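Polyhedrin (Operophtera brumata cypovirus 19, PDB 5A99) probably forms the crystalline lattice of the viral occlusion bodies, the polyhedra that enclose cypovirus particles and protect them outside the insect host. Local coordinates at residues A[220-224]-A[225-229]; A[197-201]-A[202-206]; A[82-85]-A[86-90]; A[39-42]-A[43-47]. All blocks are in the same frame, centred on the assembly; numbering follows the deposited sequence.

Interaction 1. Residues A[220-224]-A[225-229]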
loop_
_atom_site.group_PDB
_atom_site.type_symbol
_atom_site.label_atom_id
_atom_site.label_comp_id
_atom_site.label_asym_id
_atom_site.label_seq_id
_atom_site.Cartn_x
_atom_site.Cartn_y
_atom_site.Cartn_z
ATOM N N ALA A 220 0.105 17.125 -0.380
ATOM C CA ALA A 220 -0.003 18.527 -0.794
ATOM C C ALA A 220 1.192 19.323 -0.304
ATOM O O ALA A 220 1.731 19.047 0.762
ATOM C CB ALA A 220 -1.286 19.155 -0.268
ATOM N N HIS A 221 1.577 20.329 -1.086
ATOM C CA HIS A 221 2.692 21.209 -0.762
ATOM C C HIS A 221 2.210 22.663 -0.776
ATOM O O HIS A 221 1.676 23.144 -1.782
ATOM C CB HIS A 221 3.821 20.984 -1.778
ATOM C CG HIS A 221 5.099 21.696 -1.446
ATOM N ND1 HIS A 221 5.354 22.243 -0.211
ATOM C CD2 HIS A 221 6.199 21.934 -2.200
ATOM C CE1 HIS A 221 6.552 22.802 -0.218
ATOM N NE2 HIS A 221 7.086 22.626 -1.412
ATOM N N TYR A 222 2.377 23.350 0.352
ATOM C CA TYR A 222 1.930 24.741 0.491
ATOM C C TYR A 222 3.091 25.679 0.829
ATOM O O TYR A 222 3.992 25.330 1.605
ATOM C CB TYR A 222 0.806 24.863 1.537
ATOM C CG TYR A 222 -0.536 24.433 0.990
ATOM C CD1 TYR A 222 -1.279 25.287 0.173
ATOM C CD2 TYR A 222 -1.037 23.158 1.237
ATOM C CE1 TYR A 222 -2.496 24.893 -0.364
ATOM C CE2 TYR A 222 -2.266 22.751 0.700
ATOM C CZ TYR A 222 -2.986 23.627 -0.096
ATOM O OH TYR A 222 -4.202 23.250 -0.632
ATOM N N ASP A 223 3.051 26.866 0.222
ATOM C CA ASP A 223 4.073 27.909 0.393
ATOM C C ASP A 223 4.497 28.085 1.862
ATOM O O ASP A 223 5.697 28.077 2.188
ATOM C CB ASP A 223 3.537 29.243 -0.146
ATOM C CG ASP A 223 3.358 29.252 -1.656
ATOM O OD1 ASP A 223 3.495 28.190 -2.300
ATOM O OD2 ASP A 223 3.068 30.343 -2.201
ATOM N N ASP A 224 3.506 28.283 2.730
ATOM C CA ASP A 224 3.707 28.292 4.179
ATOM C C ASP A 224 2.379 28.011 4.861
ATOM O O ASP A 224 1.389 27.710 4.199
ATOM C CB ASP A 224 4.321 29.606 4.681
ATOM C CG ASP A 224 3.349 30.793 4.627
ATOM O OD1 ASP A 224 2.126 30.612 4.422
ATOM O OD2 ASP A 224 3.829 31.935 4.809
ATOM N N GLU A 225 2.364 28.095 6.186
ATOM C CA GLU A 225 1.190 27.710 6.956
ATOM C C GLU A 225 -0.061 28.523 6.621
ATOM O O GLU A 225 -1.145 27.966 6.489
ATOM C CB GLU A 225 1.489 27.843 8.441
ATOM C CG GLU A 225 0.332 27.416 9.317
ATOM C CD GLU A 225 0.714 27.380 10.776
ATOM O OE1 GLU A 225 1.032 28.463 11.311
ATOM O OE2 GLU A 225 0.714 26.277 11.371
ATOM N N GLU A 226 0.081 29.839 6.476
ATOM C CA GLU A 226 -1.076 30.676 6.150
ATOM C C GLU A 226 -1.685 30.269 4.808
ATOM O O GLU A 226 -2.906 30.252 4.651
ATOM C CB GLU A 226 -0.705 32.159 6.154
ATOM C CG GLU A 226 -1.808 33.095 5.660
ATOM C CD GLU A 226 -3.119 32.983 6.439
ATOM O OE1 GLU A 226 -3.159 32.272 7.462
ATOM O OE2 GLU A 226 -4.119 33.617 6.023
ATOM N N THR A 227 -0.842 29.908 3.848
ATOM C CA THR A 227 -1.361 29.506 2.548
ATOM C C THR A 227 -2.254 28.284 2.726
ATOM O O THR A 227 -3.350 28.237 2.178
ATOM C CB THR A 227 -0.243 29.220 1.518
ATOM O OG1 THR A 227 0.647 30.342 1.445
ATOM C CG2 THR A 227 -0.832 28.974 0.146
ATOM N N SER A 228 -1.789 27.311 3.510
ATOM C CA SER A 228 -2.573 26.109 3.795
ATOM C C SER A 228 -3.864 26.443 4.550
ATOM O O SER A 228 -4.909 25.861 4.270
ATOM C CB SER A 228 -1.751 25.064 4.572
ATOM O OG SER A 228 -1.523 25.446 5.913
ATOM N N VAL A 229 -3.794 27.387 5.488
ATOM C CA VAL A 229 -4.985 27.812 6.229
ATOM C C VAL A 229 -6.008 28.350 5.228
ATOM O O VAL A 229 -7.171 27.945 5.231
ATOM C CB VAL A 229 -4.646 28.863 7.331
ATOM C CG1 VAL A 229 -5.892 29.564 7.845
ATOM C CG2 VAL A 229 -3.886 28.212 8.484
#
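D224 and T227 meet in an N-cap that opens helix 225-236 directly after strand 218-222. D224 occupies the cap position. Its CG lies between the backbone N and the carbonyl carbon (chi1 71°), which folds the carboxylate back over the first turn. There D224 OD1 accepts the backbone N of T227 at 3.1 Å, approached nearly along the C-O axis, with 161° at the hydrogen. The carboxylate charge thus faces the amino end of the helix, where the dipole would be expected to favour it. The main chain of D224 is used as well: its O takes the amide N of S228 at 3.3 Å, a longer bond lying in the carbonyl plane and closing the first helical turn.

T227 turns its two branches to different neighbours. Its OG1 packs against D223 CB at 3.5 Å, while its CG2, anti to the backbone N, reaches Y222 CD1 at 3.7 Å near the plane of the ring, so the methyl sits at an edge.

Y222, the last strand residue, lays one ring face beneath the helix. Its hydroxyl is bonded to S93 of the second subunit, which places this cap beside a subunit interface. Over the face comes a CH-pi contact from S228, whose CA stands 4.0 Å from the centroid of the Y222 ring and 18° off the normal, offset toward the rim.

Interaction 2. Residues A[197-201]-A[202-206]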
loop_
_atom_site.group_PDB
_atom_site.type_symbol
_atom_site.label_atom_id
_atom_site.label_comp_id
_atom_site.label_asym_id
_atom_site.label_seq_id
_atom_site.Cartn_x
_atom_site.Cartn_y
_atom_site.Cartn_z
ATOM N N ALA A 197 -21.642 -4.568 18.759
ATOM C CA ALA A 197 -21.345 -5.185 17.471
ATOM C C ALA A 197 -20.169 -4.507 16.770
ATOM O O ALA A 197 -20.296 -3.396 16.243
ATOM C CB ALA A 197 -22.574 -5.151 16.579
ATOM N N GLY A 198 -19.029 -5.187 16.766
ATOM C CA GLY A 198 -17.820 -4.646 16.182
ATOM C C GLY A 198 -17.846 -4.593 14.664
ATOM O O GLY A 198 -18.414 -5.473 14.004
ATOM N N LEU A 199 -17.203 -3.564 14.119
ATOM C CA LEU A 199 -17.142 -3.350 12.675
ATOM C C LEU A 199 -16.169 -4.306 12.012
ATOM O O LEU A 199 -16.036 -4.317 10.792
ATOM C CB LEU A 199 -16.765 -1.904 12.355
ATOM C CG LEU A 199 -17.793 -0.889 12.863
ATOM C CD1 LEU A 199 -17.531 0.486 12.282
ATOM C CD2 LEU A 199 -19.238 -1.322 12.554
ATOM N N TYR A 200 -15.501 -5.121 12.817
ATOM C CA TYR A 200 -14.671 -6.205 12.288
ATOM C C TYR A 200 -15.246 -7.560 12.669
ATOM O O TYR A 200 -14.555 -8.584 12.571
ATOM C CB TYR A 200 -13.239 -6.088 12.816
ATOM C CG TYR A 200 -12.798 -4.658 12.939
ATOM C CD1 TYR A 200 -13.039 -3.758 11.907
ATOM C CD2 TYR A 200 -12.175 -4.195 14.088
ATOM C CE1 TYR A 200 -12.662 -2.437 12.006
ATOM C CE2 TYR A 200 -11.793 -2.869 14.199
ATOM C CZ TYR A 200 -12.046 -1.994 13.146
ATOM O OH TYR A 200 -11.684 -0.672 13.218
ATOM N N ASN A 201 -16.511 -7.589 13.090
ATOM C CA ASN A 201 -17.148 -8.863 13.421
ATOM C C ASN A 201 -17.568 -9.614 12.160
ATOM O O ASN A 201 -17.349 -9.150 11.042
ATOM C CB ASN A 201 -18.347 -8.682 14.370
ATOM C CG ASN A 201 -19.597 -8.144 13.672
ATOM O OD1 ASN A 201 -19.638 -7.963 12.445
ATOM N ND2 ASN A 201 -20.638 -7.910 14.463
ATOM N N GLY A 202 -18.185 -10.772 12.343
ATOM C CA GLY A 202 -18.540 -11.626 11.223
ATOM C C GLY A 202 -19.344 -10.953 10.128
ATOM O O GLY A 202 -19.155 -11.255 8.950
ATOM N N GLU A 203 -20.232 -10.036 10.506
ATOM C CA GLU A 203 -21.151 -9.417 9.548
ATOM C C GLU A 203 -20.649 -8.069 8.984
ATOM O O GLU A 203 -21.118 -7.617 7.936
ATOM C CB GLU A 203 -22.553 -9.260 10.165
ATOM C CG GLU A 203 -23.198 -10.569 10.599
ATOM C CD GLU A 203 -22.600 -11.111 11.889
ATOM O OE1 GLU A 203 -22.288 -10.302 12.791
ATOM O OE2 GLU A 203 -22.430 -12.345 12.002
ATOM N N ASN A 204 -19.681 -7.448 9.654
ATOM C CA ASN A 204 -19.239 -6.107 9.295
ATOM C C ASN A 204 -17.859 -6.088 8.668
ATOM O O ASN A 204 -17.464 -5.098 8.058
ATOM C CB ASN A 204 -19.234 -5.217 10.530
ATOM C CG ASN A 204 -20.626 -4.947 11.044
ATOM O OD1 ASN A 204 -21.555 -4.719 10.262
ATOM N ND2 ASN A 204 -20.793 -5.011 12.356
ATOM N N ILE A 205 -17.130 -7.184 8.829
ATOM C CA ILE A 205 -15.761 -7.270 8.334
ATOM C C ILE A 205 -15.675 -7.097 6.811
ATOM O O ILE A 205 -14.718 -6.503 6.303
ATOM C CB ILE A 205 -15.108 -8.596 8.777
ATOM C CG1 ILE A 205 -13.624 -8.639 8.383
ATOM C CG2 ILE A 205 -15.895 -9.788 8.219
ATOM C CD1 ILE A 205 -12.782 -7.551 9.007
ATOM N N TYR A 206 -16.673 -7.589 6.078
ATOM C CA TYR A 206 -16.706 -7.363 4.636
ATOM C C TYR A 206 -16.515 -5.876 4.308
ATOM O O TYR A 206 -15.625 -5.511 3.558
ATOM C CB TYR A 206 -18.022 -7.869 4.015
ATOM C CG TYR A 206 -18.357 -7.201 2.690
ATOM C CD1 TYR A 206 -17.535 -7.370 1.584
ATOM C CD2 TYR A 206 -19.483 -6.399 2.550
ATOM C CE1 TYR A 206 -17.825 -6.767 0.370
ATOM C CE2 TYR A 206 -19.783 -5.777 1.333
ATOM C CZ TYR A 206 -18.943 -5.970 0.250
ATOM O OH TYR A 206 -19.224 -5.371 -0.951
#
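N201 and N204 carry this turn, in which a type I beta turn from G198 to N201 runs into the start of helix 205-210. G202, the first residue after N201, carries the chain round so that the next two amides face back toward the N201 side chain. E203 follows, and its backbone N donates to N201 OD1 at 2.9 Å from above the amide plane, a bent bond. The E203 carboxylate bends back across N201, steeply inclined to its amide.

N204 bonds through both its main chain and its side chain. The N204 N-H is shared between N201 OD1, met at 2.8 Å nearly along the C=O axis, and N201 O, met at 3.2 Å from above the carbonyl plane; with E203 N, OD1 thus accepts two amides. N201 CG, placed between its backbone N and carbonyl carbon (chi1 76°), holds OD1 inside the turn. The amide planes of N201 and N204 are almost parallel, 8° apart. The side chain of N204 fastens the earlier beta turn too. G198 O receives N201 N on one face of its plane and N204 ND2 on the opposite face, the latter at 2.9 Å and almost straight, 175° at the hydrogen.

I205, where the helix begins, donates its N to N201 O at 3.0 Å. Residues 200 and 205 also pack between the three chains of the assembly: I205 on Y200 of the second subunit, and Y200 on I205 of the third. Within the chain, I205 CD1 lies 4.1 Å from Y200 CB.

Interaction 3. Residues A[82-85]-A[86-90]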
loop_
_atom_site.group_PDB
_atom_site.type_symbol
_atom_site.label_atom_id
_atom_site.label_comp_id
_atom_site.label_asym_id
_atom_site.label_seq_id
_atom_site.Cartn_x
_atom_site.Cartn_y
_atom_site.Cartn_z
ATOM N N SER A 82 24.003 10.899 -5.910
ATOM C CA SER A 82 25.048 10.346 -5.077
ATOM C C SER A 82 25.042 10.972 -3.697
ATOM O O SER A 82 25.180 10.268 -2.695
ATOM C CB SER A 82 26.400 10.554 -5.742
ATOM O OG SER A 82 26.517 9.671 -6.843
ATOM N N GLU A 83 24.889 12.295 -3.655
ATOM C CA GLU A 83 24.827 13.016 -2.395
ATOM C C GLU A 83 23.701 12.468 -1.540
ATOM O O GLU A 83 23.867 12.273 -0.332
ATOM C CB GLU A 83 24.601 14.510 -2.621
ATOM C CG GLU A 83 25.848 15.291 -2.974
ATOM C CD GLU A 83 26.399 14.942 -4.344
ATOM O OE1 GLU A 83 25.653 14.338 -5.153
ATOM O OE2 GLU A 83 27.578 15.273 -4.610
ATOM N N LEU A 84 22.549 12.229 -2.159
ATOM C CA LEU A 84 21.398 11.754 -1.402
ATOM C C LEU A 84 21.668 10.341 -0.907
ATOM O O LEU A 84 21.320 9.999 0.223
ATOM C CB LEU A 84 20.111 11.804 -2.236
ATOM C CG LEU A 84 18.809 11.357 -1.555
ATOM C CD1 LEU A 84 18.546 12.106 -0.242
ATOM C CD2 LEU A 84 17.629 11.536 -2.500
ATOM N N ARG A 85 22.300 9.527 -1.746
ATOM C CA ARG A 85 22.599 8.158 -1.360
ATOM C C ARG A 85 23.514 8.149 -0.129
ATOM O O ARG A 85 23.296 7.393 0.822
ATOM C CB ARG A 85 23.265 7.399 -2.505
ATOM C CG ARG A 85 23.953 6.118 -2.050
ATOM C CD ARG A 85 24.490 5.299 -3.205
ATOM N NE ARG A 85 24.943 3.987 -2.742
ATOM C CZ ARG A 85 25.567 3.096 -3.507
ATOM N NH1 ARG A 85 25.825 3.380 -4.770
ATOM N NH2 ARG A 85 25.936 1.921 -3.008
ATOM N N HIS A 86 24.543 8.985 -0.164
ATOM C CA HIS A 86 25.530 9.037 0.911
ATOM C C HIS A 86 24.880 9.446 2.223
ATOM O O HIS A 86 25.191 8.912 3.295
ATOM C CB HIS A 86 26.626 10.049 0.573
ATOM C CG HIS A 86 27.403 9.715 -0.661
ATOM N ND1 HIS A 86 27.415 8.455 -1.223
ATOM C CD2 HIS A 86 28.187 10.487 -1.453
ATOM C CE1 HIS A 86 28.172 8.466 -2.306
ATOM N NE2 HIS A 86 28.655 9.684 -2.466
ATOM N N LEU A 87 24.002 10.435 2.127
ATOM C CA LEU A 87 23.269 10.921 3.281
ATOM C C LEU A 87 22.501 9.767 3.930
ATOM O O LEU A 87 22.626 9.518 5.135
ATOM C CB LEU A 87 22.321 12.037 2.848
ATOM C CG LEU A 87 21.337 12.499 3.921
ATOM C CD1 LEU A 87 22.095 12.959 5.159
ATOM C CD2 LEU A 87 20.424 13.581 3.377
ATOM N N ARG A 88 21.737 9.046 3.119
ATOM C CA ARG A 88 20.904 7.962 3.617
ATOM C C ARG A 88 21.746 6.857 4.214
ATOM O O ARG A 88 21.396 6.324 5.262
ATOM C CB ARG A 88 20.026 7.411 2.508
ATOM C CG ARG A 88 18.941 8.377 2.075
ATOM C CD ARG A 88 18.192 7.855 0.870
ATOM N NE ARG A 88 17.113 6.942 1.241
ATOM C CZ ARG A 88 16.223 6.452 0.383
ATOM N NH1 ARG A 88 16.290 6.764 -0.913
ATOM N NH2 ARG A 88 15.272 5.643 0.818
ATOM N N ASP A 89 22.867 6.541 3.553
ATOM C CA ASP A 89 23.842 5.582 4.072
ATOM C C ASP A 89 24.144 5.888 5.548
ATOM O O ASP A 89 24.105 4.996 6.392
ATOM C CB ASP A 89 25.147 5.610 3.249
ATOM C CG ASP A 89 24.994 5.007 1.852
ATOM O OD1 ASP A 89 23.968 4.352 1.575
ATOM O OD2 ASP A 89 25.929 5.174 1.033
ATOM N N GLY A 90 24.420 7.156 5.853
ATOM C CA GLY A 90 24.709 7.577 7.223
ATOM C C GLY A 90 23.516 7.569 8.167
ATOM O O GLY A 90 23.657 7.265 9.359
#
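The imidazole of H86 lies over the carbonyl oxygen of S82, one turn earlier in helix 81-92. With CG anti to the carbonyl carbon (chi1 -62°), the ring folds back along the helix and sets one face against S82 O, which stands 3.0 Å from the ring plane and over its centre. The same oxygen accepts the backbone N of H86 at 2.9 Å, so main chain and ring of one residue converge on it. Although H86 ND1 is 3.2 Å from S82 O, the oxygen is above the ring and the angle is too poor for a hydrogen bond.

D89 folds similarly one turn further on. Its carboxylate carbon CG comes to 3.1 Å from R85 O, which is bonded to D89 N at 2.9 Å. R85 itself is extended from CG to NE and crosses D89, the guanidinium and carboxylate planes standing 82° apart. Any attraction between the charges is probably modest, since R85 NE and D89 OD2 are 4.1 Å apart, beyond a salt bridge.

R88 takes a different shape, bent at CD (chi3 85°), and its CG rests 3.4 Å from L84 O, the acceptor of its own amide N. L84 CD1 lightly touches L87 CD2.

Around this helix, L84 and R88 touch W63 of a nearby loop, and R88 NE is bonded to Y131, just past strand 125-129. On the side of the third subunit, R88 NH1 bonds R72 O, and both R85 and D89 pack on H221, a residue of that subunit's strand 218-222.

Interaction 4. Residues A[39-42]-A[43-47]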
loop_
_atom_site.group_PDB
_atom_site.type_symbol
_atom_site.label_atom_id
_atom_site.label_comp_id
_atom_site.label_asym_id
_atom_site.label_seq_id
_atom_site.Cartn_x
_atom_site.Cartn_y
_atom_site.Cartn_z
ATOM N N LEU A 39 3.907 18.292 7.856
ATOM C CA LEU A 39 5.351 18.418 8.029
ATOM C C LEU A 39 5.805 19.832 7.715
ATOM O O LEU A 39 5.579 20.341 6.616
ATOM C CB LEU A 39 6.067 17.412 7.131
ATOM C CG LEU A 39 5.582 15.981 7.376
ATOM C CD1 LEU A 39 6.053 15.021 6.307
ATOM C CD2 LEU A 39 6.046 15.524 8.749
ATOM N N TYR A 40 6.430 20.468 8.695
ATOM C CA TYR A 40 6.933 21.815 8.520
ATOM C C TYR A 40 8.385 21.742 8.112
ATOM O O TYR A 40 9.238 21.253 8.852
ATOM C CB TYR A 40 6.738 22.615 9.803
ATOM C CG TYR A 40 5.301 22.580 10.265
ATOM C CD1 TYR A 40 4.362 23.480 9.765
ATOM C CD2 TYR A 40 4.874 21.618 11.169
ATOM C CE1 TYR A 40 3.041 23.433 10.178
ATOM C CE2 TYR A 40 3.564 21.566 11.586
ATOM C CZ TYR A 40 2.652 22.471 11.087
ATOM O OH TYR A 40 1.346 22.413 11.500
ATOM N N MET A 41 8.652 22.225 6.910
ATOM C CA MET A 41 9.944 22.023 6.286
ATOM C C MET A 41 10.891 23.184 6.614
ATOM O O MET A 41 10.508 24.179 7.246
ATOM C CB MET A 41 9.767 21.839 4.768
ATOM C CG MET A 41 8.690 20.807 4.359
ATOM S SD MET A 41 8.728 19.173 5.151
ATOM C CE MET A 41 10.235 18.526 4.441
ATOM N N LYS A 42 12.135 23.045 6.190
ATOM C CA LYS A 42 13.191 23.972 6.574
ATOM C C LYS A 42 13.052 25.335 5.877
ATOM O O LYS A 42 13.645 26.328 6.308
ATOM C CB LYS A 42 14.553 23.322 6.309
ATOM C CG LYS A 42 14.794 22.120 7.211
ATOM C CD LYS A 42 16.146 21.442 7.012
ATOM C CE LYS A 42 16.424 20.479 8.172
ATOM N NZ LYS A 42 17.720 19.778 8.092
ATOM N N ASP A 43 12.234 25.396 4.829
ATOM C CA ASP A 43 11.963 26.674 4.165
ATOM C C ASP A 43 10.638 27.284 4.628
ATOM O O ASP A 43 10.137 28.260 4.046
ATOM C CB ASP A 43 11.990 26.504 2.640
ATOM C CG ASP A 43 10.948 25.515 2.127
ATOM O OD1 ASP A 43 10.223 24.888 2.938
ATOM O OD2 ASP A 43 10.876 25.343 0.889
ATOM N N SER A 44 10.088 26.680 5.679
ATOM C CA SER A 44 8.785 27.039 6.245
ATOM C C SER A 44 7.589 26.627 5.406
ATOM O O SER A 44 6.446 26.903 5.786
ATOM C CB SER A 44 8.699 28.532 6.567
ATOM O OG SER A 44 9.514 28.834 7.676
ATOM N N SER A 45 7.838 25.958 4.283
ATOM C CA SER A 45 6.750 25.384 3.502
ATOM C C SER A 45 6.171 24.193 4.269
ATOM O O SER A 45 6.819 23.647 5.168
ATOM C CB SER A 45 7.222 24.981 2.093
ATOM O OG SER A 45 7.973 23.774 2.086
ATOM N N LEU A 46 4.938 23.814 3.938
ATOM C CA LEU A 46 4.315 22.646 4.544
ATOM C C LEU A 46 4.134 21.542 3.528
ATOM O O LEU A 46 3.721 21.783 2.387
ATOM C CB LEU A 46 2.926 22.979 5.107
ATOM C CG LEU A 46 2.816 23.601 6.494
ATOM C CD1 LEU A 46 3.468 24.990 6.506
ATOM C CD2 LEU A 46 1.354 23.676 6.910
ATOM N N GLN A 47 4.415 20.324 3.968
ATOM C CA GLN A 47 3.962 19.146 3.262
ATOM C C GLN A 47 2.854 18.491 4.094
ATOM O O GLN A 47 3.058 18.137 5.254
ATOM C CB GLN A 47 5.105 18.166 3.024
ATOM C CG GLN A 47 4.655 16.916 2.299
ATOM C CD GLN A 47 5.804 16.081 1.784
ATOM O OE1 GLN A 47 5.795 15.646 0.633
ATOM N NE2 GLN A 47 6.792 15.838 2.634
#
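Y40 and L46 lie side by side on one face of a beta hairpin, where strand 33-40 returns as strand 46-53 through a type I turn from M41 to S44. The two running directions are 165° apart.

The backbone bonds set the register. L39 and Q47 form an antiparallel hydrogen-bonded pair, with L39 N to Q47 O at 2.7 Å and Q47 N to L39 O at 2.9 Å. Beyond them M41 N meets S45 O at 2.9 Å, and S44 N closes the turn on M41 O at 3.0 Å.

Apolar contacts accompany the non-hydrogen-bonded pair Y40 and L46. Their side chains point the same way, and L46 CG comes to 3.6 Å from Y40 CD1. Y40 OH is bonded beyond the hairpin to Y240 and Q112, while E225 and S228 of helix 225-236 touch L46.

On the other sheet face a methyl meets an amide in van der Waals contact: L39 CD1 lies 3.8 Å from Q47 NE2. The amide of Q47 has its main partner in N70.

Within the turn itself, the polar side-chain bonding centres on D43. Its CG sits between the backbone N and the carbonyl carbon (chi1 60°), turning the carboxylate toward the residues that follow and making an Asx turn: S45 N donates to D43 OD1 at 2.9 Å, from above the carboxylate plane, with 152° at the hydrogen.

Interactions 1 and 4 belong to one sheet: strands 218-222 and 46-53 are neighbours in it, the centres of the two interactions lie about 9 Å apart, and L46 O probably accepts from both Y222 N and H221 ND1. Both are partly buried, like interaction 2, and combine backbone pairing or capping with aromatic and apolar contact. Interaction 3 is a surface contact within one helix, ruled by main-chain bonds and folded-back polar groups; its centre is about 21 Å from that of interaction 4. Interaction 2, centred about 39 Å from interaction 1 across the chain's centre, relies on two asparagine side chains that bond to main-chain groups. Interactions 1, 2 and 3 touch other subunits; interaction 4 stays within its chain.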